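Local coordinates for possible substrate binding protein of ABC transporter system (PDB 3N0X), which probably binds a branched-chain amino acid or a related solute outside the inner membrane and hands it to an ABC transporter for uptake, at residues P264-E267 against W268-T271; L28-G31 against L32-A35; F185-V188 against G189-F193. One frame throughout, in Å; residues are numbered along the deposited sequence.

Contact 1 (P264-E267 against W268-T271)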
loop_
_atom_site.group_PDB
_atom_site.type_symbol
_atom_site.label_atom_id
_atom_site.label_comp_id
_atom_site.label_asym_id
_atom_site.label_seq_id
_atom_site.Cartn_x
_atom_site.Cartn_y
_atom_site.Cartn_z
ATOM N N PRO A 264 4.105 4.418 -19.586
ATOM C CA PRO A 264 4.173 5.834 -19.906
ATOM C C PRO A 264 3.832 6.751 -18.735
ATOM O O PRO A 264 4.349 7.843 -18.652
ATOM C CB PRO A 264 3.143 5.985 -21.026
ATOM C CG PRO A 264 3.156 4.675 -21.717
ATOM C CD PRO A 264 3.346 3.667 -20.602
ATOM N N ILE A 265 2.934 6.303 -17.872
ATOM C CA ILE A 265 2.509 7.119 -16.767
ATOM C C ILE A 265 3.640 7.226 -15.784
ATOM O O ILE A 265 3.972 8.331 -15.359
ATOM C CB ILE A 265 1.255 6.551 -16.097
ATOM C CG1 ILE A 265 0.109 6.544 -17.124
ATOM C CG2 ILE A 265 0.911 7.371 -14.904
ATOM C CD1 ILE A 265 -1.298 6.371 -16.494
ATOM N N ASN A 266 4.178 6.097 -15.353
ATOM C CA ASN A 266 5.285 6.140 -14.402
ATOM C C ASN A 266 6.520 6.856 -14.965
ATOM O O ASN A 266 7.238 7.542 -14.249
ATOM C CB ASN A 266 5.675 4.764 -13.861
ATOM C CG ASN A 266 6.460 4.877 -12.573
ATOM O OD1 ASN A 266 6.017 5.568 -11.635
ATOM N ND2 ASN A 266 7.615 4.202 -12.513
ATOM N N GLU A 267 6.765 6.670 -16.262
ATOM C CA GLU A 267 7.879 7.356 -16.924
ATOM C C GLU A 267 7.762 8.866 -16.771
ATOM O O GLU A 267 8.716 9.528 -16.355
ATOM C CB GLU A 267 7.957 6.925 -18.402
ATOM C CG GLU A 267 8.865 7.747 -19.307
ATOM C CD GLU A 267 10.327 7.434 -19.188
ATOM O OE1 GLU A 267 10.706 6.513 -18.418
ATOM O OE2 GLU A 267 11.106 8.145 -19.893
ATOM N N TRP A 268 6.582 9.394 -17.069
ATOM C CA TRP A 268 6.324 10.829 -16.924
ATOM C C TRP A 268 6.449 11.264 -15.456
ATOM O O TRP A 268 7.114 12.254 -15.122
ATOM C CB TRP A 268 4.939 11.184 -17.505
ATOM C CG TRP A 268 4.665 12.648 -17.409
ATOM C CD1 TRP A 268 5.114 13.624 -18.264
ATOM C CD2 TRP A 268 3.900 13.316 -16.412
ATOM N NE1 TRP A 268 4.691 14.856 -17.840
ATOM C CE2 TRP A 268 3.934 14.699 -16.706
ATOM C CE3 TRP A 268 3.214 12.889 -15.280
ATOM C CZ2 TRP A 268 3.299 15.648 -15.909
ATOM C CZ3 TRP A 268 2.575 13.840 -14.489
ATOM C CH2 TRP A 268 2.610 15.198 -14.813
ATOM N N LEU A 269 5.833 10.498 -14.575
ATOM C CA LEU A 269 5.828 10.840 -13.151
ATOM C C LEU A 269 7.253 10.913 -12.604
ATOM O O LEU A 269 7.601 11.901 -11.949
ATOM C CB LEU A 269 5.006 9.829 -12.382
ATOM C CG LEU A 269 5.102 10.011 -10.843
ATOM C CD1 LEU A 269 4.595 11.347 -10.350
ATOM C CD2 LEU A 269 4.318 8.862 -10.183
ATOM N N VAL A 270 8.052 9.899 -12.892
ATOM C CA VAL A 270 9.420 9.850 -12.402
ATOM C C VAL A 270 10.237 11.019 -12.966
ATOM O O VAL A 270 10.934 11.746 -12.236
ATOM C CB VAL A 270 10.086 8.485 -12.641
ATOM C CG1 VAL A 270 11.597 8.612 -12.276
ATOM C CG2 VAL A 270 9.407 7.407 -11.802
ATOM N N THR A 271 10.161 11.233 -14.268
ATOM C CA THR A 271 10.955 12.277 -14.894
ATOM C C THR A 271 10.577 13.666 -14.408
ATOM O O THR A 271 11.441 14.497 -14.034
ATOM C CB THR A 271 10.816 12.183 -16.397
ATOM O OG1 THR A 271 11.347 10.922 -16.824
ATOM C CG2 THR A 271 11.581 13.315 -17.096
HETATM O O HOH W 1 11.014 10.647 -19.496
#
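E267 reaches T271, one turn further along the helix, through water 1. The glutamate chain is bent at its second torsion (chi2 79°), which swings the carboxylate round toward the threonine; OE2 and T271 OG1 still stand 4.1 Å apart. Water 1 fills that interval: it donates to E267 OE2 over 2.5 Å and pairs with T271 OG1 at 2.7 Å. On another side of the helix V270 leans over the amide of N266. Its CG2 branch, turned back beside its own backbone N, comes within 3.7 Å of N266 ND2 and closer still, 3.3 Å, to N266 O. The polar end of N266 is spent elsewhere: OD1 takes a hydrogen bond from Y256 OH, while ND2 gives to the carbonyls of Y258 and P261. Without the amide, as with an alanine here, those two carbonyls and the Y256 hydroxyl would probably lose their partner, and V270 CG2 the flat group it rests on. W268 meets the preceding turn mainly at its root, where CB lies 3.6 Å from P264 O. With CG anti to the backbone N (chi1 -178°), the indole leads away toward M30 and Y34 of helix 18-35 and F289 of helix 283-302. Successive i to i+4 backbone bonds, from W268 N to P264 O through T271 N to E267 O, tie the two turns together. A proline in the first turn, and N263 OD1 accepting from N266 N, mark the N-terminal start of an amphipathic alpha-helix, 264-277, wet along E267 and T271 and buried at I265 and L269.

Contact 2 (L28-G31 against L32-A35)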
loop_
_atom_site.group_PDB
_atom_site.type_symbol
_atom_site.label_atom_id
_atom_site.label_comp_id
_atom_site.label_asym_id
_atom_site.label_seq_id
_atom_site.Cartn_x
_atom_site.Cartn_y
_atom_site.Cartn_z
ATOM N N LEU A 28 -1.629 13.436 -6.205
ATOM C CA LEU A 28 -2.971 13.796 -6.655
ATOM C C LEU A 28 -2.899 14.935 -7.704
ATOM O O LEU A 28 -3.523 14.836 -8.779
ATOM C CB LEU A 28 -3.831 14.232 -5.464
ATOM C CG LEU A 28 -5.251 14.709 -5.806
ATOM C CD1 LEU A 28 -6.086 13.621 -6.509
ATOM C CD2 LEU A 28 -5.948 15.273 -4.516
HETATM N N MSE A 29 -2.113 15.975 -7.447
HETATM C CA MSE A 29 -2.093 17.108 -8.372
HETATM C C MSE A 29 -1.425 16.746 -9.668
HETATM O O MSE A 29 -1.903 17.133 -10.720
HETATM C CB MSE A 29 -1.425 18.326 -7.745
HETATM C CG MSE A 29 -2.125 18.814 -6.496
HETATM SE SE MSE A 29 -4.064 18.933 -6.562
HETATM C CE MSE A 29 -4.215 20.400 -7.757
HETATM N N MSE A 30 -0.338 15.990 -9.598
HETATM C CA MSE A 30 0.358 15.529 -10.814
HETATM C C MSE A 30 -0.500 14.559 -11.626
HETATM O O MSE A 30 -0.476 14.588 -12.863
HETATM C CB MSE A 30 1.712 14.903 -10.457
HETATM C CG MSE A 30 2.692 15.958 -10.041
HETATM SE SE MSE A 30 4.468 15.275 -9.701
HETATM C CE MSE A 30 4.959 14.925 -11.520
ATOM N N GLY A 31 -1.257 13.693 -10.947
ATOM C CA GLY A 31 -2.155 12.814 -11.645
ATOM C C GLY A 31 -3.296 13.513 -12.380
ATOM O O GLY A 31 -3.658 13.128 -13.500
ATOM N N LEU A 32 -3.853 14.554 -11.746
ATOM C CA LEU A 32 -4.916 15.325 -12.379
ATOM C C LEU A 32 -4.344 16.120 -13.575
ATOM O O LEU A 32 -4.990 16.264 -14.623
ATOM C CB LEU A 32 -5.577 16.261 -11.362
ATOM C CG LEU A 32 -6.365 15.589 -10.222
ATOM C CD1 LEU A 32 -6.804 16.620 -9.167
ATOM C CD2 LEU A 32 -7.629 14.841 -10.784
ATOM N N GLU A 33 -3.141 16.648 -13.389
ATOM C CA GLU A 33 -2.414 17.309 -14.472
ATOM C C GLU A 33 -2.233 16.334 -15.668
ATOM O O GLU A 33 -2.540 16.642 -16.836
ATOM C CB GLU A 33 -1.065 17.810 -13.947
ATOM C CG GLU A 33 -0.124 18.268 -15.079
ATOM C CD GLU A 33 1.273 18.614 -14.593
ATOM O OE1 GLU A 33 1.520 18.521 -13.364
ATOM O OE2 GLU A 33 2.131 18.967 -15.448
ATOM N N TYR A 34 -1.734 15.130 -15.373
ATOM C CA TYR A 34 -1.515 14.131 -16.434
ATOM C C TYR A 34 -2.833 13.812 -17.145
ATOM O O TYR A 34 -2.896 13.796 -18.395
ATOM C CB TYR A 34 -0.895 12.855 -15.851
ATOM C CG TYR A 34 -0.640 11.789 -16.887
ATOM C CD1 TYR A 34 -1.600 10.829 -17.181
ATOM C CD2 TYR A 34 0.581 11.732 -17.533
ATOM C CE1 TYR A 34 -1.348 9.855 -18.176
ATOM C CE2 TYR A 34 0.850 10.783 -18.465
ATOM C CZ TYR A 34 -0.105 9.867 -18.810
ATOM O OH TYR A 34 0.247 8.942 -19.773
ATOM N N ALA A 35 -3.880 13.534 -16.363
ATOM C CA ALA A 35 -5.171 13.042 -16.903
ATOM C C ALA A 35 -5.820 14.057 -17.791
ATOM O O ALA A 35 -6.553 13.675 -18.701
ATOM C CB ALA A 35 -6.112 12.686 -15.769
#
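M30 O receives the N-H of Y34 over 2.9 Å, one of the two shortest polar bonds between these turns, with A35 N to G31 O, also 2.9 Å. Both belong to a run of four successive i to i+4 bonds that begins with L32 N and L28 O. L32 meets the carbonyl of L28 twice, with its backbone N-H and with a side chain that folds back over it. L32 CG stands beside its own backbone N (chi1 -66°), which brings that carbon to 3.3 Å from L28 O. From there the L32 side chain runs alongside that of L28, pointing the same way, and their CD1 methyls meet at 4.1 Å. The selenium of M29, a selenomethionine, comes to 4.4 Å from L32 CD1, a loose apolar approach. Together these groups form an apolar strip that strand 45-53 meets through V49 and I47, and helix 283-302 through A292. E33 belongs to a different face. Its chain is extended, with CG anti to the backbone N (chi1 169°), and the OE1 branch passes 4.1 Å from M30 CA. The carboxylate finds its charge partner in R276, whose NH2 forms a salt bridge with OE2; that pairing probably helps to keep the glutamate ionised. A35 adds a small methyl, its CB 3.4 Å from G31 O. Packed between strand 45-53 and helices 264-277 and 283-302, helix 18-35 is the helix of the beta-alpha-beta crossover that joins parallel strands 5-11 and 45-53, by way of the short strand 41-42, in a lobe of the periplasmic binding protein fold.

Contact 3 (F185-V188 against G189-F193)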
loop_
_atom_site.group_PDB
_atom_site.type_symbol
_atom_site.label_atom_id
_atom_site.label_comp_id
_atom_site.label_asym_id
_atom_site.label_seq_id
_atom_site.Cartn_x
_atom_site.Cartn_y
_atom_site.Cartn_z
ATOM N N PHE A 185 16.135 -9.648 20.210
ATOM C CA PHE A 185 15.665 -10.793 19.389
ATOM C C PHE A 185 16.505 -12.034 19.548
ATOM O O PHE A 185 16.366 -12.974 18.763
ATOM C CB PHE A 185 15.570 -10.387 17.919
ATOM C CG PHE A 185 14.534 -9.357 17.675
ATOM C CD1 PHE A 185 14.841 -7.995 17.835
ATOM C CD2 PHE A 185 13.220 -9.711 17.372
ATOM C CE1 PHE A 185 13.886 -7.024 17.659
ATOM C CE2 PHE A 185 12.268 -8.724 17.193
ATOM C CZ PHE A 185 12.594 -7.383 17.349
ATOM N N THR A 186 17.376 -12.066 20.568
ATOM C CA THR A 186 18.291 -13.184 20.745
ATOM C C THR A 186 17.553 -14.511 20.877
ATOM O O THR A 186 17.830 -15.482 20.155
ATOM C CB THR A 186 19.227 -12.944 21.982
ATOM O OG1 THR A 186 19.916 -11.696 21.795
ATOM C CG2 THR A 186 20.216 -14.096 22.129
ATOM N N ALA A 187 16.591 -14.559 21.781
ATOM C CA ALA A 187 15.887 -15.808 22.065
ATOM C C ALA A 187 15.018 -16.271 20.894
ATOM O O ALA A 187 15.084 -17.438 20.472
ATOM C CB ALA A 187 15.031 -15.658 23.342
ATOM N N VAL A 188 14.195 -15.360 20.393
ATOM C CA VAL A 188 13.312 -15.695 19.264
ATOM C C VAL A 188 14.149 -16.033 17.999
ATOM O O VAL A 188 13.790 -16.932 17.243
ATOM C CB VAL A 188 12.232 -14.621 18.988
ATOM C CG1 VAL A 188 12.795 -13.344 18.432
ATOM C CG2 VAL A 188 11.168 -15.157 17.972
ATOM N N GLY A 189 15.258 -15.312 17.804
ATOM C CA GLY A 189 16.158 -15.534 16.672
ATOM C C GLY A 189 16.671 -16.957 16.693
ATOM O O GLY A 189 16.650 -17.644 15.672
ATOM N N GLN A 190 17.129 -17.403 17.855
ATOM C CA GLN A 190 17.615 -18.768 17.993
ATOM C C GLN A 190 16.520 -19.812 17.734
ATOM O O GLN A 190 16.781 -20.827 17.083
ATOM C CB GLN A 190 18.336 -18.997 19.326
ATOM C CG GLN A 190 19.206 -20.245 19.262
ATOM C CD GLN A 190 20.357 -20.132 18.256
ATOM O OE1 GLN A 190 21.089 -19.147 18.230
ATOM N NE2 GLN A 190 20.492 -21.149 17.399
ATOM N N ARG A 191 15.294 -19.544 18.185
ATOM C CA ARG A 191 14.192 -20.468 17.903
ATOM C C ARG A 191 13.953 -20.568 16.404
ATOM O O ARG A 191 13.713 -21.661 15.864
ATOM C CB ARG A 191 12.903 -20.066 18.631
ATOM C CG ARG A 191 13.032 -20.143 20.172
ATOM C CD ARG A 191 11.665 -20.171 20.824
ATOM N NE ARG A 191 10.875 -18.958 20.612
ATOM C CZ ARG A 191 10.967 -17.862 21.364
ATOM N NH1 ARG A 191 11.850 -17.815 22.359
ATOM N NH2 ARG A 191 10.199 -16.804 21.118
ATOM N N LEU A 192 13.974 -19.422 15.732
ATOM C CA LEU A 192 13.789 -19.397 14.280
ATOM C C LEU A 192 14.906 -20.141 13.570
ATOM O O LEU A 192 14.662 -20.951 12.667
ATOM C CB LEU A 192 13.686 -17.944 13.786
ATOM C CG LEU A 192 12.440 -17.169 14.222
ATOM C CD1 LEU A 192 12.683 -15.683 14.048
ATOM C CD2 LEU A 192 11.198 -17.603 13.430
ATOM N N PHE A 193 16.137 -19.884 13.980
ATOM C CA PHE A 193 17.273 -20.585 13.367
ATOM C C PHE A 193 17.172 -22.082 13.622
ATOM O O PHE A 193 17.372 -22.894 12.698
ATOM C CB PHE A 193 18.611 -20.100 13.929
ATOM C CG PHE A 193 18.925 -18.671 13.663
ATOM C CD1 PHE A 193 18.288 -17.938 12.694
ATOM C CD2 PHE A 193 19.923 -18.049 14.397
ATOM C CE1 PHE A 193 18.608 -16.625 12.463
ATOM C CE2 PHE A 193 20.241 -16.720 14.160
ATOM C CZ PHE A 193 19.596 -16.015 13.194
#
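R191 lays its guanidinium flat over the backbone of V188, with V188 CA 3.7 Å above the plane and over its centre. The two side chains cross at about a right angle, the arginine passing over the root of the valine instead of running along it. A bend at chi3 (-64°) folds the long chain back onto the preceding turn and puts NH2 3.7 Å from V188 CB. The A187 carbonyl lies over the same face, its oxygen 3.8 Å from NH1, a distance that speaks for contact with the flat group and not for a bond to its N-H. Nearer the root of the arginine, CG approaches the same A187 O to 3.4 Å, so the chain leans on this carbonyl at both ends. NH2 forms a salt bridge with E176 of strand 171-178. V188 meets L192 differently, methyl against methyl, CG2 to CD1 at 4.2 Å. CG of L192 also rests 3.3 Å from V188 O, the carbonyl that its own backbone N-H bonds. Both residues point to the sheet, where L147 touches the two of them. V188 holds CG1 in the crowded position between its backbone N and carbonyl carbon (chi1 70°), which presses this methyl toward G189 N. The chemistry thus joins the helix to the sheet in two ways: by the apolar contacts of V188 and L192, and by the salt bridge from R191 to E176. Stacked on the backbone and paired with that carboxylate, the guanidinium is probably restricted in rotation, and the nearby negative charge is likely to favour its positive one.

Contacts 1 and 2 are neighbours in one lobe, their centres 12 Å apart, although far apart in sequence. Their helices meet directly: W268 CZ3 packs 3.5 Å from M30 O, and I265 CG1 lies 3.6 Å from Y34 OH. Contact 3 belongs to the other lobe, on the far side of the chain's centre. Its centre is about 43 Å from that of contact 1 and about 47 Å from that of contact 2, and the nearest atoms are about 32 and 35 Å away. In this family the solute is held in the cleft between the lobes; the three contacts are helix packing within a lobe, and nothing here places any of them in that cleft.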